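Local coordinates for AT-less polyketide synthase (Streptomyces platensis subsp. rosaceus, PDB 4TKT), which probably catalyses, as a ketosynthase domain, the decarboxylative condensation that extends the polyketide chain during isomigrastatin biosynthesis, at residues T459-L464 with P574-W579; E470-S475 with A538-G543; A491-I496 with S516-L521; A509-A514 with D523-C528. All blocks are in the same frame, centred on the assembly; numbering follows the deposited sequence.

The four contacts are built round one antiparallel sheet, strands 460-466, 509-515 and 538-541, in the region of the linker next to the ketosynthase. Contact 1 sets helix 573-580 on one face; contacts 2 and 4 bring helices 469-482 and 518-530 to the other. Contact 3 joins the starts of helices 493-502 and 518-530, so it shares a helix with contact 4. Contacts 1, 3 and 4 are buried and mainly apolar or aromatic. Contact 2, near the edge strand, is partly buried, and it is there that a charged group, the guanidinium of Arg473, stacks on a ring. No hydrogen bond spans the two segments of any contact.

Contact 1 (T459-L464 with P574-W579); sequences TVVVVL and PLAEAW
Strand 460-464 and helix 574-579 run almost parallel, 7° apart in direction with their axes 10.0 Å from each other, and the CA atoms of Val461 and Ala576 mark the closest backbone approach at 7.2 Å. Val461 and Val463, alternate residues of the strand, both face the helix. Val461 sends CG2 to the methyl CB of Ala576, 4.0 Å away, an aliphatic contact where the two backbones are nearest. Most of the buried area belongs to Val463 and Trp579. With CG anti to the backbone N (chi1 177°), the indole extends from the helix to meet the valine, which comes from the opposite direction. Val463 CG2 sits over one face of the six-membered ring, 3.7 Å from its centroid and 17° off the normal, which meets the criteria of a CH-pi contact. The second methyl, CG1, rests 3.4 Å from Trp579 CH2, toward the rim. Leu464 O lies at the edge of the indole, in its plane, 3.8 Å from CH2. On the opposite face Arg510 makes a cation-pi contact, so the ring is held between a methyl and a guanidinium. Such packing of an amphipathic helix on alternate strand residues is the layered alpha/beta construction, here with helix 573-580 on one face of a three-stranded antiparallel sheet and helix 493-502 behind strand 460-466 on the other.

Contact 2 (E470-S475 with A538-G543); sequences ERLRES and AYFNPG
Phe540 has CG anti to its own backbone nitrogen (chi1 -177°), which carries the ring off strand 538-541 toward helix 470-475, while Arg473 runs extended from CG to NE and then turns its guanidinium through chi4 (-83°) to lie flat over that ring. The two planes are only 17° apart and their centres 4.1 Å, so this is a stack and an off-centre cation-pi contact at once. The overlap is displaced toward the rim: Arg473 NH2 stands 3.3 Å from Phe540 CZ and 3.4 Å from Phe540 CE2. Leu472 approaches from the opposite side of the ring plane, with its CD2 3.5 Å from Phe540 CE1. Consecutive residues of one helix thus supply the guanidinium over the ring and a methyl that reaches CE1 obliquely. Polar bonds fix the guanidinium from elsewhere. NE forms a salt bridge with Glu469, which probably moderates the charge laid over the ring; NH1 is paired with the carbonyl O of Cys528, though the details of that bond are doubtful. At the end of the strand, Asn541 OD1 accepts from Gly543 N at 2.8 Å, closing an Asx turn as the chain leaves the sheet, and Asn541 ND2 bonds to Thr580 O at the C-terminal end of helix 573-580. Strand 538-541 is the edge of the sheet, bonded to strand 509-515, whose Phe511 touches both Phe540 and Leu472; helix 469-482 packs across all three strands, since Leu472 also touches Ala466 of strand 460-466, and lies next to helix 518-530.

Contact 3 (A491-I496 with S516-L521); sequences ADLPDI and STLPAL
Leu493 and Leu521 run alongside each other, pointing opposite ways, and touch through their CD2 methyls at 3.6 Å, in an apolar junction between the starts of helices 493-502 and 518-530 of the RhiE-like linker region, an alpha/beta layer whose helices pack on a three-stranded antiparallel sheet. Leu493 does most of the work by splitting its two branches between different partners. Its CG lies beside the backbone N, anti to the carbonyl carbon (chi1 -81°), and from there CD1 is directed at the peptide that joins Ser516 to Thr517. That methyl is 3.4 Å from Ser516 C and 3.5 Å from Thr517 N, so it rests against main chain and not against another side chain. The other branch, CD2, faces Leu521 and more loosely Leu518, whose CD1 is 4.2 Å from it. Leu493 thereby fits against the corner where strand 509-515 ends and the next helix starts. Leu521 also touches Val462 of strand 460-466 and Val513 of strand 509-515, which ties the helix junction to the sheet. A sulfate ion, probably from the crystallisation liquor, lies about 4 Å from the side chain of Leu518. Polar bonds accompany the start of helix 518-530. Leu518 N bonds to Ser490 OG, just ahead of segment 491-496, and Thr517, at the N-cap position, receives a weak capping bond from Ala520 N to its OG1, 3.4 Å long with an N-H...O angle of 145°.

Contact 4 (A509-A514 with D523-C528); sequences ARFAVA and DALDAC
The carbonyl oxygen of Ala524 accepts the helical hydrogen bond from Cys528 N at 3.0 Å, and Phe511 CZ rests 3.9 Å from the same oxygen without bonding to it, so the ring of Phe511 meets the main chain of helix 523-528 as well as its side chains. Its principal partner is Cys528. With SG anti to the backbone N (chi1 174°), CB and SG of the cysteine both lie over one face of the phenyl ring. Cys528 SG is 4.0 Å from the ring centroid and 23° off the normal, a sulfur-aromatic contact; CB, at a like distance, adds a CH-pi contact and comes within 3.7 Å of Phe511 CE1. Strand 509-515 and helix 518-530 follow each other in the chain and here run nearly antiparallel, 153° between their directions and 9.9 Å between their axes, as expected where a tight turn folds a helix back onto the strand before it. Phe511 and Val513, alternate residues of that central strand, both point at the helix, whereas Ala512 between them faces Ala576 and Trp579 on the other side of the sheet. The side chain of Leu525 passes at a slant to that of Phe511, with its CD2 4.1 Å from Phe511 CE2. Nearer the turn the layers are joined by smaller groups: Val513 CG2 meets Ala524 CB at 3.9 Å, where the CA atoms of these two residues are 7.3 Å apart. Helix 518-530 is tied to its neighbour, helix 469-482, by a salt bridge from Asp526 OD1 to Arg480 NH1.

Contact 1 (T459-L464 with P574-W579)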
# COMPACT_ATOMS: atom_id res chain seq x y z
N THR A 459 13.42 1.26 32.31
CA THR A 459 12.70 2.47 31.94
C THR A 459 13.10 2.93 30.54
O THR A 459 14.28 3.11 30.25
CB THR A 459 12.95 3.62 32.94
OG1 THR A 459 12.34 3.31 34.19
CG2 THR A 459 12.37 4.92 32.41
N VAL A 460 12.11 3.11 29.68
CA VAL A 460 12.33 3.65 28.35
C VAL A 460 11.70 5.03 28.23
O VAL A 460 10.90 5.43 29.09
CB VAL A 460 11.76 2.72 27.25
CG1 VAL A 460 12.30 1.31 27.41
CG2 VAL A 460 10.24 2.73 27.29
N VAL A 461 12.05 5.76 27.18
CA VAL A 461 11.46 7.07 26.95
C VAL A 461 10.65 7.06 25.65
O VAL A 461 11.19 6.93 24.56
CB VAL A 461 12.54 8.17 26.93
CG1 VAL A 461 13.78 7.71 26.18
CG2 VAL A 461 11.98 9.46 26.34
N VAL A 462 9.33 7.18 25.80
CA VAL A 462 8.42 7.18 24.66
C VAL A 462 8.21 8.60 24.16
O VAL A 462 7.86 9.49 24.92
CB VAL A 462 7.06 6.55 25.03
CG1 VAL A 462 6.07 6.69 23.88
CG2 VAL A 462 7.23 5.08 25.41
N VAL A 463 8.41 8.79 22.86
CA VAL A 463 8.39 10.13 22.27
C VAL A 463 7.32 10.25 21.18
O VAL A 463 7.05 9.29 20.46
CB VAL A 463 9.80 10.48 21.72
CG1 VAL A 463 9.73 11.03 20.30
CG2 VAL A 463 10.51 11.43 22.65
N LEU A 464 6.72 11.43 21.08
CA LEU A 464 5.62 11.66 20.14
C LEU A 464 5.59 13.11 19.69
O LEU A 464 5.69 14.02 20.51
CB LEU A 464 4.29 11.29 20.80
CG LEU A 464 3.25 10.54 19.97
CD1 LEU A 464 3.83 9.26 19.40
CD2 LEU A 464 2.03 10.23 20.84
N PRO A 574 16.30 14.45 31.98
CA PRO A 574 16.74 15.74 31.45
C PRO A 574 16.75 15.78 29.93
O PRO A 574 16.44 16.82 29.34
CB PRO A 574 18.17 15.88 32.00
CG PRO A 574 18.19 15.03 33.21
CD PRO A 574 17.31 13.86 32.88
N LEU A 575 17.08 14.66 29.30
CA LEU A 575 17.08 14.58 27.84
C LEU A 575 15.67 14.70 27.29
O LEU A 575 15.43 15.43 26.33
CB LEU A 575 17.72 13.27 27.38
CG LEU A 575 17.80 13.06 25.87
CD1 LEU A 575 18.58 14.18 25.21
CD2 LEU A 575 18.44 11.71 25.55
N ALA A 576 14.73 13.98 27.90
CA ALA A 576 13.35 13.97 27.45
C ALA A 576 12.71 15.35 27.56
O ALA A 576 11.99 15.79 26.66
CB ALA A 576 12.54 12.95 28.24
N GLU A 577 12.97 16.03 28.67
CA GLU A 577 12.38 17.35 28.89
C GLU A 577 12.99 18.35 27.91
O GLU A 577 12.28 19.18 27.35
CB GLU A 577 12.59 17.80 30.33
CG GLU A 577 11.80 19.04 30.70
CD GLU A 577 11.77 19.29 32.20
OE1 GLU A 577 12.50 18.60 32.94
OE2 GLU A 577 11.00 20.18 32.64
N ALA A 578 14.30 18.26 27.72
CA ALA A 578 15.00 19.16 26.81
C ALA A 578 14.52 18.96 25.38
O ALA A 578 14.32 19.93 24.65
CB ALA A 578 16.50 18.93 26.89
N TRP A 579 14.33 17.70 25.00
CA TRP A 579 13.85 17.38 23.66
C TRP A 579 12.45 17.95 23.43
O TRP A 579 12.18 18.55 22.39
CB TRP A 579 13.83 15.86 23.45
CG TRP A 579 13.27 15.46 22.12
CD1 TRP A 579 13.95 15.33 20.94
CD2 TRP A 579 11.90 15.15 21.83
NE1 TRP A 579 13.09 14.96 19.94
CE2 TRP A 579 11.83 14.84 20.46
CE3 TRP A 579 10.73 15.10 22.60
CZ2 TRP A 579 10.63 14.49 19.84
CZ3 TRP A 579 9.55 14.75 21.98
CH2 TRP A 579 9.50 14.45 20.61

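Contact 2 (E470-S475 with A538-G543)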
# COMPACT_ATOMS: atom_id res chain seq x y z
N GLU A 470 -3.28 19.92 18.56
CA GLU A 470 -4.43 19.06 18.32
C GLU A 470 -4.01 17.73 17.71
O GLU A 470 -4.42 16.67 18.18
CB GLU A 470 -5.44 19.75 17.41
CG GLU A 470 -6.65 18.88 17.10
CD GLU A 470 -7.40 19.33 15.86
OE1 GLU A 470 -7.05 20.39 15.31
OE2 GLU A 470 -8.33 18.61 15.43
N ARG A 471 -3.21 17.79 16.65
CA ARG A 471 -2.70 16.59 16.00
C ARG A 471 -1.89 15.73 16.97
O ARG A 471 -1.92 14.50 16.89
CB ARG A 471 -1.85 16.94 14.78
CG ARG A 471 -2.59 17.62 13.63
CD ARG A 471 -3.66 16.72 13.02
NE ARG A 471 -4.97 16.95 13.62
CZ ARG A 471 -5.98 16.08 13.57
NH1 ARG A 471 -5.83 14.92 12.96
NH2 ARG A 471 -7.13 16.38 14.15
N LEU A 472 -1.18 16.38 17.89
CA LEU A 472 -0.36 15.67 18.86
C LEU A 472 -1.21 14.85 19.82
O LEU A 472 -0.95 13.67 20.04
CB LEU A 472 0.52 16.64 19.64
CG LEU A 472 1.44 15.97 20.68
CD1 LEU A 472 2.31 14.91 20.02
CD2 LEU A 472 2.29 17.00 21.40
N ARG A 473 -2.24 15.48 20.39
CA ARG A 473 -3.14 14.80 21.30
C ARG A 473 -3.91 13.70 20.57
O ARG A 473 -4.30 12.69 21.16
CB ARG A 473 -4.10 15.79 21.95
CG ARG A 473 -3.40 16.88 22.74
CD ARG A 473 -4.36 17.61 23.65
NE ARG A 473 -3.69 18.68 24.39
CZ ARG A 473 -3.01 18.50 25.52
NH1 ARG A 473 -2.90 17.29 26.04
NH2 ARG A 473 -2.43 19.53 26.11
N GLU A 474 -4.13 13.91 19.27
CA GLU A 474 -4.75 12.91 18.42
C GLU A 474 -3.85 11.68 18.30
O GLU A 474 -4.31 10.54 18.42
CB GLU A 474 -5.05 13.50 17.04
CG GLU A 474 -5.75 12.55 16.08
CD GLU A 474 -7.25 12.49 16.28
OE1 GLU A 474 -7.75 13.06 17.28
OE2 GLU A 474 -7.94 11.88 15.43
N SER A 475 -2.55 11.91 18.07
CA SER A 475 -1.58 10.82 17.99
C SER A 475 -1.53 10.02 19.28
O SER A 475 -1.42 8.79 19.26
CB SER A 475 -0.18 11.36 17.68
OG SER A 475 -0.13 11.95 16.39
N ALA A 538 6.72 12.98 32.60
CA ALA A 538 6.07 13.24 31.32
C ALA A 538 6.13 14.72 31.00
O ALA A 538 5.99 15.56 31.89
CB ALA A 538 4.63 12.74 31.34
N TYR A 539 6.33 15.05 29.73
CA TYR A 539 6.52 16.45 29.33
C TYR A 539 5.79 16.76 28.03
O TYR A 539 5.79 15.96 27.10
CB TYR A 539 8.02 16.75 29.19
CG TYR A 539 8.85 16.24 30.35
CD1 TYR A 539 8.96 16.98 31.52
CD2 TYR A 539 9.51 15.03 30.27
CE1 TYR A 539 9.71 16.51 32.59
CE2 TYR A 539 10.26 14.55 31.33
CZ TYR A 539 10.36 15.30 32.48
OH TYR A 539 11.11 14.83 33.53
N PHE A 540 5.16 17.93 27.99
CA PHE A 540 4.33 18.33 26.86
C PHE A 540 4.69 19.73 26.39
O PHE A 540 4.99 20.61 27.19
CB PHE A 540 2.85 18.25 27.24
CG PHE A 540 1.91 18.58 26.12
CD1 PHE A 540 1.42 17.57 25.30
CD2 PHE A 540 1.51 19.88 25.88
CE1 PHE A 540 0.55 17.87 24.27
CE2 PHE A 540 0.65 20.18 24.85
CZ PHE A 540 0.17 19.17 24.04
N ASN A 541 4.65 19.94 25.08
CA ASN A 541 4.92 21.25 24.50
C ASN A 541 4.18 21.44 23.18
O ASN A 541 4.39 20.68 22.24
CB ASN A 541 6.42 21.44 24.30
CG ASN A 541 6.75 22.69 23.50
OD1 ASN A 541 6.06 23.71 23.60
ND2 ASN A 541 7.79 22.61 22.68
N PRO A 542 3.31 22.46 23.11
CA PRO A 542 2.57 22.81 21.90
C PRO A 542 3.46 23.39 20.80
O PRO A 542 3.03 23.49 19.65
CB PRO A 542 1.57 23.86 22.39
CG PRO A 542 1.51 23.69 23.87
CD PRO A 542 2.88 23.27 24.27
N GLY A 543 4.69 23.76 21.15
CA GLY A 543 5.62 24.32 20.19
C GLY A 543 5.40 25.80 19.96
O GLY A 543 6.00 26.39 19.06

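Contact 3 (A491-I496 with S516-L521)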
# COMPACT_ATOMS: atom_id res chain seq x y z
N ALA A 491 6.87 -5.93 27.76
CA ALA A 491 8.10 -6.41 27.15
C ALA A 491 8.35 -5.77 25.79
O ALA A 491 9.45 -5.84 25.24
CB ALA A 491 8.08 -7.92 27.03
N ASP A 492 7.31 -5.13 25.25
CA ASP A 492 7.42 -4.49 23.94
C ASP A 492 7.94 -3.05 24.04
O ASP A 492 8.27 -2.44 23.03
CB ASP A 492 6.05 -4.49 23.24
CG ASP A 492 5.51 -5.89 23.02
OD1 ASP A 492 6.31 -6.80 22.70
OD2 ASP A 492 4.29 -6.09 23.17
N LEU A 493 8.01 -2.53 25.26
CA LEU A 493 8.38 -1.12 25.48
C LEU A 493 9.73 -0.69 24.89
O LEU A 493 9.83 0.43 24.38
CB LEU A 493 8.37 -0.81 26.98
CG LEU A 493 6.99 -0.51 27.59
CD1 LEU A 493 7.14 -0.02 29.01
CD2 LEU A 493 6.25 0.51 26.75
N PRO A 494 10.77 -1.54 24.97
CA PRO A 494 12.01 -1.10 24.31
C PRO A 494 11.87 -0.95 22.79
O PRO A 494 12.47 -0.05 22.21
CB PRO A 494 13.00 -2.22 24.66
CG PRO A 494 12.49 -2.77 25.94
CD PRO A 494 11.00 -2.72 25.82
N ASP A 495 11.08 -1.82 22.17
CA ASP A 495 10.86 -1.74 20.72
C ASP A 495 10.02 -0.53 20.35
O ASP A 495 10.32 0.18 19.39
CB ASP A 495 10.20 -3.02 20.21
CG ASP A 495 11.07 -4.24 20.37
OD1 ASP A 495 12.31 -4.09 20.39
OD2 ASP A 495 10.52 -5.36 20.47
N ILE A 496 8.96 -0.30 21.12
CA ILE A 496 8.06 0.83 20.88
C ILE A 496 8.80 2.16 20.98
O ILE A 496 8.69 3.01 20.10
CB ILE A 496 6.89 0.83 21.89
CG1 ILE A 496 6.00 -0.39 21.66
CG2 ILE A 496 6.08 2.11 21.76
CD1 ILE A 496 4.93 -0.57 22.71
N SER A 516 8.15 2.34 32.43
CA SER A 516 8.76 1.02 32.50
C SER A 516 7.72 -0.08 32.33
O SER A 516 8.06 -1.24 32.09
CB SER A 516 9.51 0.84 33.82
OG SER A 516 8.64 0.97 34.93
N THR A 517 6.44 0.28 32.44
CA THR A 517 5.35 -0.66 32.23
C THR A 517 4.36 -0.13 31.20
O THR A 517 4.15 1.08 31.10
CB THR A 517 4.59 -0.98 33.53
OG1 THR A 517 3.77 0.14 33.89
CG2 THR A 517 5.56 -1.30 34.66
N LEU A 518 3.74 -1.04 30.46
CA LEU A 518 2.77 -0.67 29.43
C LEU A 518 1.51 0.02 29.98
O LEU A 518 1.04 0.99 29.38
CB LEU A 518 2.37 -1.89 28.61
CG LEU A 518 1.49 -1.59 27.39
CD1 LEU A 518 2.23 -0.69 26.41
CD2 LEU A 518 1.04 -2.87 26.72
N PRO A 519 0.93 -0.48 31.09
CA PRO A 519 -0.25 0.22 31.60
C PRO A 519 0.04 1.66 32.02
O PRO A 519 -0.86 2.50 31.97
CB PRO A 519 -0.67 -0.62 32.81
CG PRO A 519 -0.14 -1.97 32.52
CD PRO A 519 1.17 -1.73 31.84
N ALA A 520 1.27 1.94 32.43
CA ALA A 520 1.67 3.29 32.80
C ALA A 520 1.76 4.17 31.56
O ALA A 520 1.36 5.34 31.59
CB ALA A 520 3.00 3.28 33.53
N LEU A 521 2.28 3.61 30.47
CA LEU A 521 2.38 4.34 29.21
C LEU A 521 1.00 4.68 28.67
O LEU A 521 0.77 5.80 28.21
CB LEU A 521 3.16 3.52 28.18
CG LEU A 521 3.27 4.14 26.78
CD1 LEU A 521 3.85 5.54 26.84
CD2 LEU A 521 4.11 3.26 25.88

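Contact 4 (A509-A514 with D523-C528)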
# COMPACT_ATOMS: atom_id res chain seq x y z
N ALA A 509 4.97 20.34 17.88
CA ALA A 509 4.35 19.95 19.14
C ALA A 509 4.87 18.59 19.59
O ALA A 509 4.78 17.62 18.84
CB ALA A 509 2.84 19.92 19.00
N ARG A 510 5.42 18.53 20.80
CA ARG A 510 6.11 17.33 21.25
C ARG A 510 5.60 16.78 22.57
O ARG A 510 5.03 17.49 23.39
CB ARG A 510 7.61 17.62 21.37
CG ARG A 510 8.23 18.08 20.06
CD ARG A 510 9.74 18.26 20.18
NE ARG A 510 10.32 18.56 18.88
CZ ARG A 510 11.63 18.69 18.65
NH1 ARG A 510 12.49 18.54 19.64
NH2 ARG A 510 12.07 18.96 17.43
N PHE A 511 5.80 15.48 22.76
CA PHE A 511 5.40 14.79 23.98
C PHE A 511 6.39 13.67 24.30
O PHE A 511 6.68 12.83 23.45
CB PHE A 511 3.99 14.23 23.85
CG PHE A 511 3.54 13.43 25.03
CD1 PHE A 511 3.11 14.06 26.19
CD2 PHE A 511 3.54 12.04 24.99
CE1 PHE A 511 2.69 13.33 27.29
CE2 PHE A 511 3.12 11.30 26.09
CZ PHE A 511 2.70 11.95 27.23
N ALA A 512 6.90 13.66 25.53
CA ALA A 512 7.83 12.63 25.95
C ALA A 512 7.48 12.13 27.35
O ALA A 512 7.10 12.92 28.22
CB ALA A 512 9.25 13.14 25.91
N VAL A 513 7.60 10.83 27.56
CA VAL A 513 7.30 10.24 28.86
C VAL A 513 8.21 9.04 29.15
O VAL A 513 8.40 8.17 28.30
CB VAL A 513 5.82 9.81 28.96
CG1 VAL A 513 5.43 8.91 27.79
CG2 VAL A 513 5.54 9.14 30.29
N ALA A 514 8.77 9.01 30.36
CA ALA A 514 9.60 7.90 30.80
C ALA A 514 8.75 6.86 31.54
O ALA A 514 8.20 7.14 32.60
CB ALA A 514 10.72 8.40 31.68
N ASP A 523 -1.70 5.09 30.41
CA ASP A 523 -2.24 6.15 31.26
C ASP A 523 -1.71 7.52 30.86
O ASP A 523 -2.46 8.49 30.83
CB ASP A 523 -1.90 5.89 32.73
CG ASP A 523 -2.71 4.76 33.33
OD1 ASP A 523 -3.65 4.28 32.65
OD2 ASP A 523 -2.42 4.36 34.48
N ALA A 524 -0.42 7.59 30.56
CA ALA A 524 0.21 8.85 30.17
C ALA A 524 -0.34 9.32 28.83
O ALA A 524 -0.62 10.51 28.65
CB ALA A 524 1.72 8.69 30.10
N LEU A 525 -0.49 8.39 27.89
CA LEU A 525 -1.03 8.70 26.57
C LEU A 525 -2.47 9.18 26.66
O LEU A 525 -2.87 10.12 25.98
CB LEU A 525 -0.95 7.47 25.66
CG LEU A 525 0.47 7.07 25.26
CD1 LEU A 525 0.49 5.73 24.54
CD2 LEU A 525 1.11 8.16 24.41
N ASP A 526 -3.26 8.53 27.52
CA ASP A 526 -4.65 8.91 27.72
C ASP A 526 -4.74 10.31 28.30
O ASP A 526 -5.60 11.11 27.91
CB ASP A 526 -5.36 7.91 28.63
CG ASP A 526 -6.87 8.04 28.58
OD1 ASP A 526 -7.40 8.34 27.49
OD2 ASP A 526 -7.52 7.84 29.62
N ALA A 527 -3.84 10.62 29.24
CA ALA A 527 -3.82 11.92 29.88
C ALA A 527 -3.50 13.02 28.87
O ALA A 527 -4.16 14.06 28.84
CB ALA A 527 -2.80 11.94 31.01
N CYS A 528 -2.50 12.77 28.04
CA CYS A 528 -2.12 13.72 26.99
C CYS A 528 -3.23 13.87 25.95
O CYS A 528 -3.49 14.98 25.48
CB CYS A 528 -0.83 13.27 26.31
SG CYS A 528 -0.36 14.29 24.89